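Uncharacterized protein (Nocardia farcinica, PDB 3ESM) is of unknown function but, as a YcnI-like domain with an immunoglobulin-like fold, may bind copper as part of a longer, probably membrane-tethered protein. Local coordinates at residues L95-P104 with P131-T139; T26-A35 with T72-G83. The protein carries 2 engineered substitutions. All blocks are in the same frame, centred on the assembly; numbering follows the deposited sequence.

Contact 1: L95-P104 with P131-T139; sequences LPSAETVSFP and PAPTLTLAT
L137 reaches from the end of strand 134-136 into the bend of 95-99, where CG anti to the carbonyl carbon (chi1 -59°) turns both methyls toward L95, A98 and V101. L137 CD1 lies 3.5 Å from A98 O and close to V101 CG1. L137 CD2 meets L95 CD1 at 3.8 Å, the two leucine side chains crossing at about a right angle. V101 can offer its CG1 methyl because that atom sits between backbone N and carbonyl carbon (chi1 57°). L135 shares this inner face: its CD1 comes to the edge of the F103 ring, 3.8 Å from F103 CE2. The opposite face of the sheet, with T100, S102, T134 and T136, bears hydroxyls. S102 OG and T134 OG1 share a hydrogen bond of 2.7 Å; T134 OG1 gives its own proton to A132 O (2.9 Å), from above the carbonyl plane. V101 and L135 form the hydrogen-bonded pair, which F103 N to P133 O and L137 N to E99 O extend at both ends. F22 packs edge-to-face with F103. Buried V101 and L135 alternate with the outward hydroxyls, as in an amphipathic antiparallel strand pair, here where the C-terminal strand joins a sheet of the immunoglobulin-like fold.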
loop_
_atom_site.group_PDB
_atom_site.type_symbol
_atom_site.label_atom_id
_atom_site.label_comp_id
_atom_site.label_asym_id
_atom_site.label_seq_id
_atom_site.Cartn_x
_atom_site.Cartn_y
_atom_site.Cartn_z
ATOM N N LEU A 95 2.193 -19.177 16.316
ATOM C CA LEU A 95 3.088 -19.325 15.178
ATOM C C LEU A 95 3.076 -20.759 14.698
ATOM O O LEU A 95 2.820 -21.668 15.485
ATOM C CB LEU A 95 4.493 -18.907 15.572
ATOM C CG LEU A 95 4.624 -17.425 15.931
ATOM C CD1 LEU A 95 5.984 -17.131 16.522
ATOM C CD2 LEU A 95 4.379 -16.539 14.688
ATOM N N PRO A 96 3.334 -20.959 13.395
ATOM C CA PRO A 96 3.171 -22.265 12.765
ATOM C C PRO A 96 4.090 -23.300 13.371
ATOM O O PRO A 96 5.104 -22.973 14.008
ATOM C CB PRO A 96 3.576 -22.037 11.302
ATOM C CG PRO A 96 3.798 -20.607 11.132
ATOM C CD PRO A 96 3.620 -19.882 12.430
ATOM N N SER A 97 3.708 -24.551 13.179
ATOM C CA SER A 97 4.575 -25.640 13.553
ATOM C C SER A 97 5.496 -25.915 12.387
ATOM O O SER A 97 5.351 -26.904 11.669
ATOM C CB SER A 97 3.745 -26.852 13.947
ATOM O OG SER A 97 3.102 -26.499 15.156
ATOM N N ALA A 98 6.427 -24.988 12.199
ATOM C CA ALA A 98 7.406 -25.047 11.123
ATOM C C ALA A 98 8.722 -24.506 11.670
ATOM O O ALA A 98 8.738 -23.754 12.640
ATOM C CB ALA A 98 6.940 -24.212 9.937
ATOM N N GLU A 99 9.839 -24.912 11.064
ATOM C CA GLU A 99 11.123 -24.413 11.467
ATOM C C GLU A 99 11.263 -22.950 11.130
ATOM O O GLU A 99 11.939 -22.226 11.822
ATOM C CB GLU A 99 12.239 -25.150 10.710
ATOM C CG GLU A 99 12.364 -26.628 11.060
ATOM C CD GLU A 99 11.241 -27.498 10.510
ATOM O OE1 GLU A 99 10.687 -27.201 9.404
ATOM O OE2 GLU A 99 10.930 -28.509 11.202
ATOM N N THR A 100 10.645 -22.551 10.035
ATOM C CA THR A 100 10.818 -21.189 9.539
ATOM C C THR A 100 9.475 -20.591 9.142
ATOM O O THR A 100 8.633 -21.285 8.596
ATOM C CB THR A 100 11.685 -21.183 8.283
ATOM O OG1 THR A 100 12.799 -22.075 8.488
ATOM C CG2 THR A 100 12.192 -19.778 8.034
ATOM N N VAL A 101 9.280 -19.302 9.411
ATOM C CA VAL A 101 8.088 -18.600 8.880
ATOM C C VAL A 101 8.494 -17.256 8.266
ATOM O O VAL A 101 9.352 -16.573 8.820
ATOM C CB VAL A 101 7.024 -18.382 9.980
ATOM C CG1 VAL A 101 7.595 -17.615 11.168
ATOM C CG2 VAL A 101 5.718 -17.716 9.403
ATOM N N SER A 102 7.903 -16.900 7.130
ATOM C CA SER A 102 8.244 -15.624 6.483
ATOM C C SER A 102 7.036 -14.704 6.543
ATOM O O SER A 102 5.900 -15.175 6.622
ATOM C CB SER A 102 8.737 -15.804 5.050
ATOM O OG SER A 102 10.003 -16.516 5.121
ATOM N N PHE A 103 7.322 -13.406 6.422
ATOM C CA PHE A 103 6.293 -12.363 6.472
ATOM C C PHE A 103 6.472 -11.427 5.287
ATOM O O PHE A 103 7.005 -10.350 5.433
ATOM C CB PHE A 103 6.379 -11.570 7.773
ATOM C CG PHE A 103 6.291 -12.405 9.009
ATOM C CD1 PHE A 103 5.066 -12.667 9.612
ATOM C CD2 PHE A 103 7.443 -12.919 9.585
ATOM C CE1 PHE A 103 4.983 -13.437 10.791
ATOM C CE2 PHE A 103 7.381 -13.693 10.767
ATOM C CZ PHE A 103 6.143 -13.958 11.365
ATOM N N PRO A 104 5.997 -11.837 4.122
ATOM C CA PRO A 104 6.116 -10.993 2.914
ATOM C C PRO A 104 5.532 -9.606 3.250
ATOM O O PRO A 104 4.507 -9.538 3.943
ATOM C CB PRO A 104 5.261 -11.730 1.889
ATOM C CG PRO A 104 5.331 -13.179 2.318
ATOM C CD PRO A 104 5.435 -13.178 3.837
ATOM N N PRO A 131 14.407 -9.496 0.374
ATOM C CA PRO A 131 13.887 -10.775 0.896
ATOM C C PRO A 131 12.713 -10.499 1.826
ATOM O O PRO A 131 12.702 -9.452 2.483
ATOM C CB PRO A 131 15.024 -11.287 1.763
ATOM C CG PRO A 131 15.775 -10.055 2.195
ATOM C CD PRO A 131 15.654 -9.082 1.040
ATOM N N ALA A 132 11.743 -11.412 1.869
ATOM C CA ALA A 132 10.739 -11.364 2.945
ATOM C C ALA A 132 11.401 -11.545 4.296
ATOM O O ALA A 132 12.239 -12.454 4.467
ATOM C CB ALA A 132 9.704 -12.473 2.733
ATOM N N PRO A 133 11.035 -10.708 5.289
ATOM C CA PRO A 133 11.525 -10.896 6.642
ATOM C C PRO A 133 11.140 -12.289 7.160
ATOM O O PRO A 133 10.013 -12.740 6.936
ATOM C CB PRO A 133 10.800 -9.825 7.453
ATOM C CG PRO A 133 9.960 -9.083 6.540
ATOM C CD PRO A 133 10.085 -9.582 5.159
ATOM N N THR A 134 12.056 -12.945 7.851
ATOM C CA THR A 134 11.842 -14.349 8.201
ATOM C C THR A 134 12.251 -14.597 9.636
ATOM O O THR A 134 13.168 -13.921 10.152
ATOM C CB THR A 134 12.616 -15.270 7.172
ATOM O OG1 THR A 134 12.103 -15.053 5.847
ATOM C CG2 THR A 134 12.452 -16.743 7.518
ATOM N N LEU A 135 11.551 -15.509 10.315
ATOM C CA LEU A 135 11.940 -15.931 11.668
ATOM C C LEU A 135 12.231 -17.418 11.708
ATOM O O LEU A 135 11.580 -18.182 11.023
ATOM C CB LEU A 135 10.820 -15.701 12.676
ATOM C CG LEU A 135 10.411 -14.281 13.055
ATOM C CD1 LEU A 135 9.195 -14.379 13.982
ATOM C CD2 LEU A 135 11.567 -13.594 13.741
ATOM N N THR A 136 13.205 -17.796 12.534
ATOM C CA THR A 136 13.432 -19.199 12.902
ATOM C C THR A 136 12.666 -19.479 14.152
ATOM O O THR A 136 12.699 -18.685 15.087
ATOM C CB THR A 136 14.905 -19.441 13.216
ATOM O OG1 THR A 136 15.599 -19.510 11.977
ATOM C CG2 THR A 136 15.085 -20.747 14.017
ATOM N N LEU A 137 11.984 -20.615 14.186
ATOM C CA LEU A 137 11.134 -20.921 15.315
ATOM C C LEU A 137 11.687 -22.080 16.106
ATOM O O LEU A 137 11.925 -23.149 15.542
ATOM C CB LEU A 137 9.732 -21.246 14.832
ATOM C CG LEU A 137 9.124 -20.080 14.061
ATOM C CD1 LEU A 137 7.785 -20.540 13.481
ATOM C CD2 LEU A 137 8.959 -18.851 14.940
ATOM N N ALA A 138 11.884 -21.850 17.399
ATOM C CA ALA A 138 12.398 -22.877 18.287
ATOM C C ALA A 138 11.380 -23.981 18.425
ATOM O O ALA A 138 10.166 -23.772 18.338
ATOM C CB ALA A 138 12.742 -22.294 19.651
ATOM N N THR A 139 11.885 -25.179 18.666
ATOM C CA THR A 139 11.035 -26.343 18.710
ATOM C C THR A 139 10.144 -26.222 19.916
ATOM O O THR A 139 10.588 -25.700 20.932
ATOM C CB THR A 139 11.901 -27.598 18.840
ATOM O OG1 THR A 139 12.753 -27.692 17.688
ATOM C CG2 THR A 139 11.036 -28.834 18.949
#

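Contact 2: T26-A35 with T72-G83; sequences TESETAATTA and TADPGNPGVQPG. With DMS (dimethyl sulfoxide), chain D.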
loop_
_atom_site.group_PDB
_atom_site.type_symbol
_atom_site.label_atom_id
_atom_site.label_comp_id
_atom_site.label_asym_id
_atom_site.label_seq_id
_atom_site.Cartn_x
_atom_site.Cartn_y
_atom_site.Cartn_z
ATOM N N THR A 26 13.859 3.489 5.441
ATOM C CA THR A 26 13.429 4.298 4.317
ATOM C C THR A 26 14.577 4.421 3.326
ATOM O O THR A 26 15.550 5.123 3.580
ATOM C CB THR A 26 12.909 5.676 4.811
ATOM O OG1 THR A 26 11.698 5.455 5.550
ATOM C CG2 THR A 26 12.580 6.583 3.645
ATOM N N GLU A 27 14.466 3.698 2.214
ATOM C CA GLU A 27 15.555 3.601 1.230
ATOM C C GLU A 27 15.309 4.486 0.027
ATOM O O GLU A 27 15.255 4.032 -1.116
ATOM C CB GLU A 27 15.790 2.131 0.863
ATOM C CG GLU A 27 16.390 1.428 2.073
ATOM C CD GLU A 27 16.728 -0.047 1.888
ATOM O OE1 GLU A 27 17.418 -0.568 2.797
ATOM O OE2 GLU A 27 16.340 -0.682 0.871
ATOM N N SER A 28 15.139 5.764 0.315
ATOM C CA SER A 28 15.021 6.775 -0.696
ATOM C C SER A 28 15.770 7.966 -0.154
ATOM O O SER A 28 15.880 8.147 1.063
ATOM C CB SER A 28 13.557 7.174 -0.909
ATOM O OG SER A 28 13.480 8.323 -1.726
ATOM N N GLU A 29 16.268 8.803 -1.049
ATOM C CA GLU A 29 16.858 10.056 -0.581
ATOM C C GLU A 29 15.841 11.186 -0.442
ATOM O O GLU A 29 16.140 12.219 0.160
ATOM C CB GLU A 29 18.007 10.467 -1.488
ATOM C CG GLU A 29 19.157 9.494 -1.372
ATOM C CD GLU A 29 20.379 9.987 -2.094
ATOM O OE1 GLU A 29 20.214 10.821 -3.016
ATOM O OE2 GLU A 29 21.495 9.550 -1.726
ATOM N N THR A 30 14.640 10.993 -0.981
ATOM C CA THR A 30 13.646 12.043 -0.969
ATOM C C THR A 30 12.270 11.632 -0.441
ATOM O O THR A 30 11.568 12.439 0.170
ATOM C CB THR A 30 13.443 12.588 -2.371
ATOM O OG1 THR A 30 13.280 11.483 -3.283
ATOM C CG2 THR A 30 14.674 13.418 -2.765
ATOM N N ALA A 31 11.872 10.395 -0.690
ATOM C CA ALA A 31 10.498 9.967 -0.354
ATOM C C ALA A 31 10.488 9.292 1.025
ATOM O O ALA A 31 11.513 8.753 1.467
ATOM C CB ALA A 31 10.017 9.007 -1.405
ATOM N N ALA A 32 9.329 9.320 1.696
ATOM C CA ALA A 32 9.216 8.816 3.067
ATOM C C ALA A 32 8.321 7.581 3.077
ATOM O O ALA A 32 7.503 7.425 2.178
ATOM C CB ALA A 32 8.591 9.893 3.939
ATOM N N THR A 33 8.492 6.703 4.053
ATOM C CA THR A 33 7.603 5.549 4.152
ATOM C C THR A 33 6.285 6.014 4.794
ATOM O O THR A 33 6.292 6.534 5.920
ATOM C CB THR A 33 8.186 4.447 5.028
ATOM O OG1 THR A 33 9.391 3.970 4.414
ATOM C CG2 THR A 33 7.172 3.291 5.157
ATOM N N THR A 34 5.183 5.742 4.097
ATOM C CA THR A 34 3.834 6.160 4.563
ATOM C C THR A 34 2.866 5.031 4.876
ATOM O O THR A 34 1.826 5.254 5.521
ATOM C CB THR A 34 3.156 7.095 3.559
ATOM O OG1 THR A 34 3.011 6.414 2.298
ATOM C CG2 THR A 34 4.008 8.369 3.403
ATOM N N ALA A 35 3.217 3.809 4.494
ATOM C CA ALA A 35 2.399 2.653 4.922
ATOM C C ALA A 35 3.241 1.392 4.839
ATOM O O ALA A 35 4.222 1.319 4.079
ATOM C CB ALA A 35 1.195 2.503 4.042
ATOM N N THR A 72 -0.725 2.698 8.526
ATOM C CA THR A 72 -0.814 3.785 7.552
ATOM C C THR A 72 -0.618 5.073 8.297
ATOM O O THR A 72 -1.254 5.282 9.335
ATOM C CB THR A 72 -2.199 3.847 6.899
ATOM O OG1 THR A 72 -2.492 2.579 6.286
ATOM C CG2 THR A 72 -2.207 4.956 5.817
ATOM N N ALA A 73 0.253 5.935 7.767
ATOM C CA ALA A 73 0.517 7.229 8.416
ATOM C C ALA A 73 -0.706 8.135 8.277
ATOM O O ALA A 73 -1.266 8.267 7.181
ATOM C CB ALA A 73 1.746 7.857 7.740
ATOM N N ASP A 74 -1.214 8.636 9.418
ATOM C CA ASP A 74 -2.298 9.616 9.394
ATOM C C ASP A 74 -1.964 10.857 8.577
ATOM O O ASP A 74 -0.833 11.271 8.489
ATOM C CB ASP A 74 -2.633 10.081 10.811
ATOM C CG ASP A 74 -3.065 8.948 11.701
ATOM O OD1 ASP A 74 -3.468 7.904 11.172
ATOM O OD2 ASP A 74 -2.963 9.114 12.940
ATOM N N PRO A 75 -3.000 11.510 8.050
ATOM C CA PRO A 75 -2.829 12.786 7.324
ATOM C C PRO A 75 -2.074 13.795 8.202
ATOM O O PRO A 75 -2.384 13.942 9.401
ATOM C CB PRO A 75 -4.282 13.218 7.082
ATOM C CG PRO A 75 -5.007 11.935 6.954
ATOM C CD PRO A 75 -4.380 11.045 8.034
ATOM N N GLY A 76 -1.110 14.505 7.640
ATOM C CA GLY A 76 -0.288 15.417 8.438
ATOM C C GLY A 76 0.993 14.811 8.959
ATOM O O GLY A 76 1.967 15.536 9.186
ATOM N N ASN A 77 0.982 13.495 9.196
ATOM C CA ASN A 77 2.201 12.787 9.561
ATOM C C ASN A 77 3.002 12.561 8.293
ATOM O O ASN A 77 2.496 11.888 7.390
ATOM C CB ASN A 77 1.803 11.454 10.209
ATOM C CG ASN A 77 2.996 10.633 10.636
ATOM O OD1 ASN A 77 4.145 10.997 10.369
ATOM N ND2 ASN A 77 2.734 9.508 11.303
ATOM N N PRO A 78 4.218 13.117 8.206
ATOM C CA PRO A 78 5.000 13.028 6.970
ATOM C C PRO A 78 5.568 11.618 6.718
ATOM O O PRO A 78 6.210 11.411 5.676
ATOM C CB PRO A 78 6.164 13.989 7.234
ATOM C CG PRO A 78 6.332 13.971 8.701
ATOM C CD PRO A 78 4.936 13.898 9.235
ATOM N N GLY A 79 5.383 10.690 7.653
ATOM C CA GLY A 79 5.923 9.328 7.518
ATOM C C GLY A 79 7.409 9.229 7.836
ATOM O O GLY A 79 8.014 10.184 8.351
ATOM N N VAL A 80 8.007 8.069 7.578
ATOM C CA VAL A 80 9.373 7.814 8.016
ATOM C C VAL A 80 10.352 8.419 7.032
ATOM O O VAL A 80 10.354 8.085 5.840
ATOM C CB VAL A 80 9.622 6.300 8.142
ATOM C CG1 VAL A 80 11.032 6.020 8.739
ATOM C CG2 VAL A 80 8.495 5.644 8.944
ATOM N N GLN A 81 11.174 9.353 7.516
ATOM C CA GLN A 81 11.988 10.163 6.602
ATOM C C GLN A 81 13.179 9.422 5.973
ATOM O O GLN A 81 13.677 8.443 6.535
ATOM C CB GLN A 81 12.448 11.437 7.321
ATOM C CG GLN A 81 11.300 12.336 7.751
ATOM C CD GLN A 81 10.456 12.716 6.569
ATOM O OE1 GLN A 81 10.951 13.305 5.610
ATOM N NE2 GLN A 81 9.182 12.342 6.599
ATOM N N PRO A 82 13.645 9.893 4.795
ATOM C CA PRO A 82 14.852 9.317 4.202
ATOM C C PRO A 82 15.952 9.038 5.240
ATOM O O PRO A 82 16.268 9.877 6.090
ATOM C CB PRO A 82 15.271 10.379 3.178
ATOM C CG PRO A 82 13.950 10.949 2.695
ATOM C CD PRO A 82 13.105 11.000 3.985
ATOM N N GLY A 83 16.507 7.833 5.198
ATOM C CA GLY A 83 17.609 7.524 6.086
ATOM C C GLY A 83 17.228 7.042 7.464
ATOM O O GLY A 83 18.106 6.615 8.223
HETATM S S DMS D . 0.820 14.640 4.098
HETATM O O DMS D . -0.709 14.353 4.909
HETATM C C1 DMS D . 0.908 16.342 3.470
HETATM C C2 DMS D . 2.063 14.706 5.416
HETATM O O HOH W 1 10.054 12.957 2.898
#
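At one end of the immunoglobulin-like domain, the loop leading into strand 33-43 is paired with the loop that follows strand 66-73. V80 O takes two donors: T33 N at 2.9 Å, in the carbonyl plane on a lone pair, and T26 OG1 at 3.0 Å, from well above that plane. T26 OG1 can bend over this carbonyl because it lies beside its own backbone N (chi1 -67°), and it in turn accepts from T33 OG1, whose other partner is Q107. V80 N returns a bond to T33 O at 2.8 Å, completing a single antiparallel bridge. P82 lays its ring against the carbonyls of the 28-31 turn, P82 CB 3.1 Å from S28 O and P82 CG 3.5 Å from A31 O. S28 OG holds that turn as an ST turn, accepting from the backbone N of T30 and A31. Q81 bends back at chi2, its NE2 donating to G79 O, while a water joins its OE1 to T30 O. Farther along, A73 N donates a nearly straight hydrogen bond to T34 O (172°). An Asx turn at N77 and a classic beta bulge at T34 and A35 opposite T108 complete this end of the immunoglobulin-like fold.

Overall arrangement
From the N terminus, the chain first enters contact 2 at 26-35, runs through strands 33-43, 45-48 and 54-60, and closes that contact on returning along strand 66-73 to 72-83. The chain then passes into the four-stranded sheet as strand 85-93 before contact 1 opens at 95-104; it closes when the C-terminal strand 134-136 comes back to strand 100-109. The two are therefore in series, neither nested nor crossed. Their centres lie about 27 Å apart on opposite sides of the chain's centre, yet strands 33-43 and 100-109 are neighbours, so both reach the same sheet, contact 2 at its loops near the second subunit and contact 1 at the C-terminal strand.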